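PDB 4NH0: ESX secretion system protein EccC from Thermomonospora curvata, which forms part of the ESX type VII secretion system as a weak ATPase that may be the translocase subunit for exported proteins such as EsxB. Local coordinates for residues Arg357-Ile363 with Pro588-Trp594; Asp378-Glu383 with Pro640-Arg644. All blocks are in the same frame, centred on the assembly; numbering follows the deposited sequence.

Contact 1 of 2, residues Arg357-Ile363 with Pro588-Trp594; sequences RHVSAII and PEPHQIW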
loop_
_atom_site.group_PDB
_atom_site.type_symbol
_atom_site.label_atom_id
_atom_site.label_comp_id
_atom_site.label_asym_id
_atom_site.label_seq_id
_atom_site.Cartn_x
_atom_site.Cartn_y
_atom_site.Cartn_z
ATOM N N ARG A 357 0.934 35.360 -20.177
ATOM C CA ARG A 357 2.060 34.959 -19.341
ATOM C C ARG A 357 1.981 35.615 -17.968
ATOM O O ARG A 357 2.706 35.240 -17.049
ATOM C CB ARG A 357 3.384 35.316 -20.017
ATOM C CG ARG A 357 3.656 34.553 -21.302
ATOM C CD ARG A 357 3.889 33.077 -21.029
ATOM N NE ARG A 357 4.324 32.365 -22.226
ATOM C CZ ARG A 357 5.585 32.308 -22.642
ATOM N NH1 ARG A 357 6.538 32.926 -21.957
ATOM N NH2 ARG A 357 5.893 31.639 -23.744
ATOM N N HIS A 358 1.102 36.601 -17.836
ATOM C CA HIS A 358 0.915 37.290 -16.568
ATOM C C HIS A 358 0.196 36.396 -15.567
ATOM O O HIS A 358 0.442 36.467 -14.365
ATOM C CB HIS A 358 0.121 38.582 -16.764
ATOM C CG HIS A 358 0.689 39.494 -17.804
ATOM N ND1 HIS A 358 0.575 39.246 -19.156
ATOM C CD2 HIS A 358 1.365 40.662 -17.693
ATOM C CE1 HIS A 358 1.161 40.218 -19.830
ATOM N NE2 HIS A 358 1.649 41.090 -18.966
ATOM N N VAL A 359 -0.695 35.552 -16.073
ATOM C CA VAL A 359 -1.539 34.733 -15.214
ATOM C C VAL A 359 -0.809 33.511 -14.673
ATOM O O VAL A 359 -0.448 32.606 -15.424
ATOM C CB VAL A 359 -2.795 34.265 -15.958
ATOM C CG1 VAL A 359 -3.713 33.525 -15.009
ATOM C CG2 VAL A 359 -3.514 35.452 -16.575
ATOM N N SER A 360 -0.600 33.491 -13.362
ATOM C CA SER A 360 0.041 32.360 -12.707
ATOM C C SER A 360 -0.949 31.225 -12.479
ATOM O O SER A 360 -0.588 30.052 -12.560
ATOM C CB SER A 360 0.661 32.788 -11.378
ATOM O OG SER A 360 1.154 31.667 -10.667
ATOM N N ALA A 361 -2.199 31.580 -12.196
ATOM C CA ALA A 361 -3.221 30.582 -11.896
ATOM C C ALA A 361 -4.637 31.121 -12.065
ATOM O O ALA A 361 -4.935 32.250 -11.681
ATOM C CB ALA A 361 -3.034 30.057 -10.486
ATOM N N ILE A 362 -5.507 30.297 -12.642
ATOM C CA ILE A 362 -6.931 30.603 -12.716
ATOM C C ILE A 362 -7.710 29.582 -11.896
ATOM O O ILE A 362 -7.990 28.478 -12.364
ATOM C CB ILE A 362 -7.452 30.602 -14.165
ATOM C CG1 ILE A 362 -6.692 31.624 -15.007
ATOM C CG2 ILE A 362 -8.941 30.908 -14.197
ATOM C CD1 ILE A 362 -7.134 31.676 -16.450
ATOM N N ILE A 363 -8.046 29.950 -10.666
ATOM C CA ILE A 363 -8.753 29.049 -9.769
ATOM C C ILE A 363 -10.255 29.302 -9.820
ATOM O O ILE A 363 -10.762 30.216 -9.171
ATOM C CB ILE A 363 -8.257 29.196 -8.323
ATOM C CG1 ILE A 363 -6.729 29.141 -8.282
ATOM C CG2 ILE A 363 -8.858 28.116 -7.444
ATOM C CD1 ILE A 363 -6.148 29.387 -6.909
ATOM N N PRO A 588 8.412 36.341 -19.739
ATOM C CA PRO A 588 8.791 35.265 -18.816
ATOM C C PRO A 588 7.581 34.553 -18.226
ATOM O O PRO A 588 6.657 35.213 -17.753
ATOM C CB PRO A 588 9.570 36.001 -17.719
ATOM C CG PRO A 588 10.030 37.264 -18.357
ATOM C CD PRO A 588 8.940 37.645 -19.307
ATOM N N GLU A 589 7.589 33.224 -18.254
ATOM C CA GLU A 589 6.505 32.449 -17.664
ATOM C C GLU A 589 6.490 32.640 -16.151
ATOM O O GLU A 589 7.541 32.669 -15.515
ATOM C CB GLU A 589 6.636 30.968 -18.025
ATOM C CG GLU A 589 5.540 30.474 -18.957
ATOM C CD GLU A 589 5.682 29.008 -19.309
ATOM O OE1 GLU A 589 6.808 28.478 -19.211
ATOM O OE2 GLU A 589 4.666 28.386 -19.682
ATOM N N PRO A 590 5.288 32.771 -15.572
ATOM C CA PRO A 590 5.125 33.152 -14.166
ATOM C C PRO A 590 5.485 32.042 -13.188
ATOM O O PRO A 590 5.475 30.867 -13.548
ATOM C CB PRO A 590 3.636 33.482 -14.074
ATOM C CG PRO A 590 3.011 32.579 -15.076
ATOM C CD PRO A 590 3.992 32.490 -16.215
ATOM N N HIS A 591 5.802 32.428 -11.958
ATOM C CA HIS A 591 6.038 31.467 -10.891
ATOM C C HIS A 591 4.726 30.814 -10.482
ATOM O O HIS A 591 3.761 31.501 -10.148
ATOM C CB HIS A 591 6.693 32.148 -9.689
ATOM C CG HIS A 591 6.751 31.289 -8.466
ATOM N ND1 HIS A 591 7.325 30.037 -8.460
ATOM C CD2 HIS A 591 6.306 31.504 -7.205
ATOM C CE1 HIS A 591 7.230 29.516 -7.250
ATOM N NE2 HIS A 591 6.617 30.386 -6.469
ATOM N N GLN A 592 4.692 29.488 -10.513
ATOM C CA GLN A 592 3.479 28.748 -10.185
ATOM C C GLN A 592 3.141 28.849 -8.702
ATOM O O GLN A 592 3.907 28.403 -7.850
ATOM C CB GLN A 592 3.624 27.280 -10.589
ATOM C CG GLN A 592 3.835 27.068 -12.077
ATOM C CD GLN A 592 2.640 27.494 -12.903
ATOM O OE1 GLN A 592 1.497 27.412 -12.451
ATOM N NE2 GLN A 592 2.895 27.958 -14.120
ATOM N N ILE A 593 1.991 29.443 -8.404
ATOM C CA ILE A 593 1.512 29.542 -7.031
ATOM C C ILE A 593 0.531 28.412 -6.755
ATOM O O ILE A 593 0.414 27.930 -5.629
ATOM C CB ILE A 593 0.821 30.892 -6.757
ATOM C CG1 ILE A 593 1.539 32.029 -7.489
ATOM C CG2 ILE A 593 0.748 31.164 -5.263
ATOM C CD1 ILE A 593 2.934 32.299 -6.986
ATOM N N TRP A 594 -0.166 27.992 -7.805
ATOM C CA TRP A 594 -1.184 26.957 -7.700
ATOM C C TRP A 594 -0.891 25.816 -8.665
ATOM O O TRP A 594 -0.762 26.027 -9.870
ATOM C CB TRP A 594 -2.567 27.549 -7.976
ATOM C CG TRP A 594 -3.669 26.541 -8.066
ATOM C CD1 TRP A 594 -4.086 25.880 -9.184
ATOM C CD2 TRP A 594 -4.509 26.092 -6.997
ATOM N NE1 TRP A 594 -5.129 25.041 -8.876
ATOM C CE2 TRP A 594 -5.408 25.154 -7.539
ATOM C CE3 TRP A 594 -4.585 26.390 -5.634
ATOM C CZ2 TRP A 594 -6.369 24.510 -6.766
ATOM C CZ3 TRP A 594 -5.542 25.752 -4.870
ATOM C CH2 TRP A 594 -6.421 24.823 -5.436
#
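Ser360 and the backbone of His591 are joined by a hydrogen bond. With OG anti to the backbone N (chi1 173°), the Ser360 hydroxyl reaches across and gives its proton to His591 O at 2.7 Å. It reaches the carbonyl oxygen 29° out of the carbonyl plane. Ile593 lies beside the same hydroxyl and packs its CG1 branch against it.

At the Ile363 end the contact is apolar. The first torsion of Trp594 is also extended, CG lying opposite the backbone N, and this brings the indole face against Ile363. Ile363 CG1 lies over the face of the five-membered ring, 4.0 Å from its centroid, a CH-pi contact. The CD1 methyl sits above the same indole near its rim, 3.6 Å from Trp594 CE3. Ala361 CB meets Trp594 CB at 3.6 Å. Arg375 of helix 371-394 adds a cation-pi contact to the indole.

At the Arg357 end the Pro590 ring packs on backbone, with its CG 3.5 Å from Val359 O and its CD beside Arg357 O. The bent Arg357 chain lays one face of its guanidinium over Glu589 CG. The charged ends do not pair: Arg357 NE is 4.7 Å from Glu589 OE2.

The two segments run nearly parallel end to end, 9° apart. Residues 361-363 belong to strand 359-364, the outermost strand on that side of the FtsK 1 sheet, and pair with strand 337-343. The 588-594 loop, probably part of the linker between FtsK 1 and FtsK 2, lies along this strand mainly through apolar contacts, and a serine hydroxyl bonded to a backbone carbonyl adds a polar link.

Contact 2 of 2, residues Asp378-Glu383 with Pro640-Arg644; sequences DALHGE and PFDQR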
loop_
_atom_site.group_PDB
_atom_site.type_symbol
_atom_site.label_atom_id
_atom_site.label_comp_id
_atom_site.label_asym_id
_atom_site.label_seq_id
_atom_site.Cartn_x
_atom_site.Cartn_y
_atom_site.Cartn_z
ATOM N N ASP A 378 -3.250 27.804 1.908
ATOM C CA ASP A 378 -1.847 27.467 2.112
ATOM C C ASP A 378 -0.991 27.819 0.899
ATOM O O ASP A 378 0.188 28.139 1.036
ATOM C CB ASP A 378 -1.704 25.980 2.441
ATOM C CG ASP A 378 -2.430 25.592 3.713
ATOM O OD1 ASP A 378 -2.552 26.446 4.615
ATOM O OD2 ASP A 378 -2.880 24.431 3.813
ATOM N N ALA A 379 -1.587 27.755 -0.286
ATOM C CA ALA A 379 -0.877 28.085 -1.515
ATOM C C ALA A 379 -0.522 29.567 -1.550
ATOM O O ALA A 379 0.536 29.951 -2.046
ATOM C CB ALA A 379 -1.708 27.709 -2.729
ATOM N N LEU A 380 -1.416 30.393 -1.018
ATOM C CA LEU A 380 -1.194 31.832 -0.962
ATOM C C LEU A 380 -0.404 32.208 0.285
ATOM O O LEU A 380 0.467 33.075 0.238
ATOM C CB LEU A 380 -2.524 32.582 -0.992
ATOM C CG LEU A 380 -3.327 32.442 -2.286
ATOM C CD1 LEU A 380 -4.656 33.168 -2.179
ATOM C CD2 LEU A 380 -2.525 32.958 -3.467
ATOM N N HIS A 381 -0.718 31.551 1.396
ATOM C CA HIS A 381 0.013 31.746 2.643
ATOM C C HIS A 381 1.486 31.419 2.438
ATOM O O HIS A 381 2.361 32.055 3.024
ATOM C CB HIS A 381 -0.580 30.876 3.754
ATOM C CG HIS A 381 0.094 31.038 5.082
ATOM N ND1 HIS A 381 0.930 32.095 5.372
ATOM C CD2 HIS A 381 0.054 30.273 6.198
ATOM C CE1 HIS A 381 1.375 31.974 6.610
ATOM N NE2 HIS A 381 0.859 30.877 7.133
ATOM N N GLY A 382 1.751 30.427 1.595
ATOM C CA GLY A 382 3.111 30.055 1.258
ATOM C C GLY A 382 3.786 31.108 0.403
ATOM O O GLY A 382 4.993 31.321 0.506
ATOM N N GLU A 383 3.004 31.769 -0.445
ATOM C CA GLU A 383 3.530 32.818 -1.309
ATOM C C GLU A 383 3.945 34.035 -0.492
ATOM O O GLU A 383 4.946 34.684 -0.793
ATOM C CB GLU A 383 2.495 33.215 -2.363
ATOM C CG GLU A 383 2.941 34.341 -3.283
ATOM C CD GLU A 383 4.091 33.944 -4.188
ATOM O OE1 GLU A 383 4.478 34.760 -5.049
ATOM O OE2 GLU A 383 4.604 32.815 -4.045
ATOM N N PRO A 640 1.139 21.953 -1.011
ATOM C CA PRO A 640 0.651 23.221 -1.560
ATOM C C PRO A 640 1.314 24.441 -0.928
ATOM O O PRO A 640 1.517 25.444 -1.610
ATOM C CB PRO A 640 -0.845 23.189 -1.238
ATOM C CG PRO A 640 -0.949 22.312 -0.042
ATOM C CD PRO A 640 0.104 21.259 -0.224
ATOM N N PHE A 641 1.640 24.351 0.357
ATOM C CA PHE A 641 2.298 25.448 1.059
ATOM C C PHE A 641 3.663 25.736 0.450
ATOM O O PHE A 641 4.052 26.892 0.289
ATOM C CB PHE A 641 2.440 25.126 2.548
ATOM C CG PHE A 641 3.099 26.217 3.345
ATOM C CD1 PHE A 641 4.465 26.204 3.572
ATOM C CD2 PHE A 641 2.349 27.256 3.869
ATOM C CE1 PHE A 641 5.070 27.207 4.305
ATOM C CE2 PHE A 641 2.948 28.262 4.602
ATOM C CZ PHE A 641 4.311 28.237 4.821
ATOM N N ASP A 642 4.386 24.674 0.115
ATOM C CA ASP A 642 5.711 24.805 -0.474
ATOM C C ASP A 642 5.614 24.981 -1.985
ATOM O O ASP A 642 6.629 25.035 -2.680
ATOM C CB ASP A 642 6.568 23.586 -0.131
ATOM C CG ASP A 642 6.624 23.316 1.360
ATOM O OD1 ASP A 642 7.540 23.839 2.029
ATOM O OD2 ASP A 642 5.749 22.582 1.864
ATOM N N GLN A 643 4.380 25.066 -2.477
ATOM C CA GLN A 643 4.096 25.304 -3.891
ATOM C C GLN A 643 4.742 24.263 -4.798
ATOM O O GLN A 643 5.203 24.584 -5.893
ATOM C CB GLN A 643 4.556 26.707 -4.297
ATOM C CG GLN A 643 3.854 27.824 -3.547
ATOM C CD GLN A 643 4.328 29.197 -3.973
ATOM O OE1 GLN A 643 5.236 29.327 -4.793
ATOM N NE2 GLN A 643 3.711 30.233 -3.420
ATOM N N ARG A 644 4.770 23.019 -4.336
ATOM C CA ARG A 644 5.316 21.928 -5.132
ATOM C C ARG A 644 4.618 20.617 -4.804
ATOM O O ARG A 644 3.796 20.550 -3.891
ATOM C CB ARG A 644 6.821 21.791 -4.908
ATOM C CG ARG A 644 7.200 21.300 -3.522
ATOM C CD ARG A 644 8.702 21.120 -3.391
ATOM N NE ARG A 644 9.063 20.479 -2.130
ATOM C CZ ARG A 644 9.346 21.139 -1.013
ATOM N NH1 ARG A 644 9.313 22.464 -0.997
ATOM N NH2 ARG A 644 9.664 20.474 0.089
#
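Phe641 lies against Gly382 because its CG is anti to its backbone N (chi1 -179°), which lays the ring on the helix. Glu383 meets Gln643 through a bend at chi2 (67°), which swings the carboxylate to the amide of the turn.

Gln643 NE2 donates to Glu383 OE2 at 2.8 Å in a nearly straight bond. The acceptor lies in the amide plane. The oxygen is met on its anti side, somewhat out of the carboxylate plane. The same nitrogen makes a weak bond to Ala379 O at 3.5 Å. Glu383 OE1 also pairs with Arg387 and its OE2 with Arg386, which probably keeps the carboxylate ionised.

The Phe641 ring has Gly382 CA over one face, 4.0 Å from the ring centroid. Its CE2 edge points at the face of His381, a T-shaped pair with planes at 83° and centroids 5.4 Å apart. The backbones also meet closely: Phe641 CA approaches Asp378 O at 3.4 Å, and Gly382 CA approaches Phe641 O. The absence of a side chain at Gly382 lets the Phe641 backbone come this close.

Pro640 to Gln643 form a type I turn, and Gln643 and Arg644 facing Arg639 make a G1 bulge. Replacing Glu383 with an alanine would probably leave Gln643 NE2, among its bonds to this helix, with the weak one to Ala379 O and cost Arg386 and Arg387 an anionic partner.

The turn between two FtsK 2 strands thus docks on an FtsK 1 helix through a nearly straight amide-carboxylate bond, an aromatic pair and close backbone packing, consistent with the rigid cytoplasmic structure.

The two contacts have centres about 13 Å apart, on the same side of the chain's centre. Along the chain their segments alternate: 357-363, 378-383, 588-594, 640-644. Strand 359-364 and helix 371-394 follow each other in FtsK 1 and supply the first segment of each contact. The second segments come from a loop that is probably part of the linker and from the hairpin turn between strands 631-639 and 644-651, at the edge of the FtsK 2 sheet. The contacts also touch. Ile593 of contact 1 packs on Ala379 and Glu383 of contact 2. Loop and turn therefore pack side by side against FtsK 1, at the junction of the first two ATPase domains.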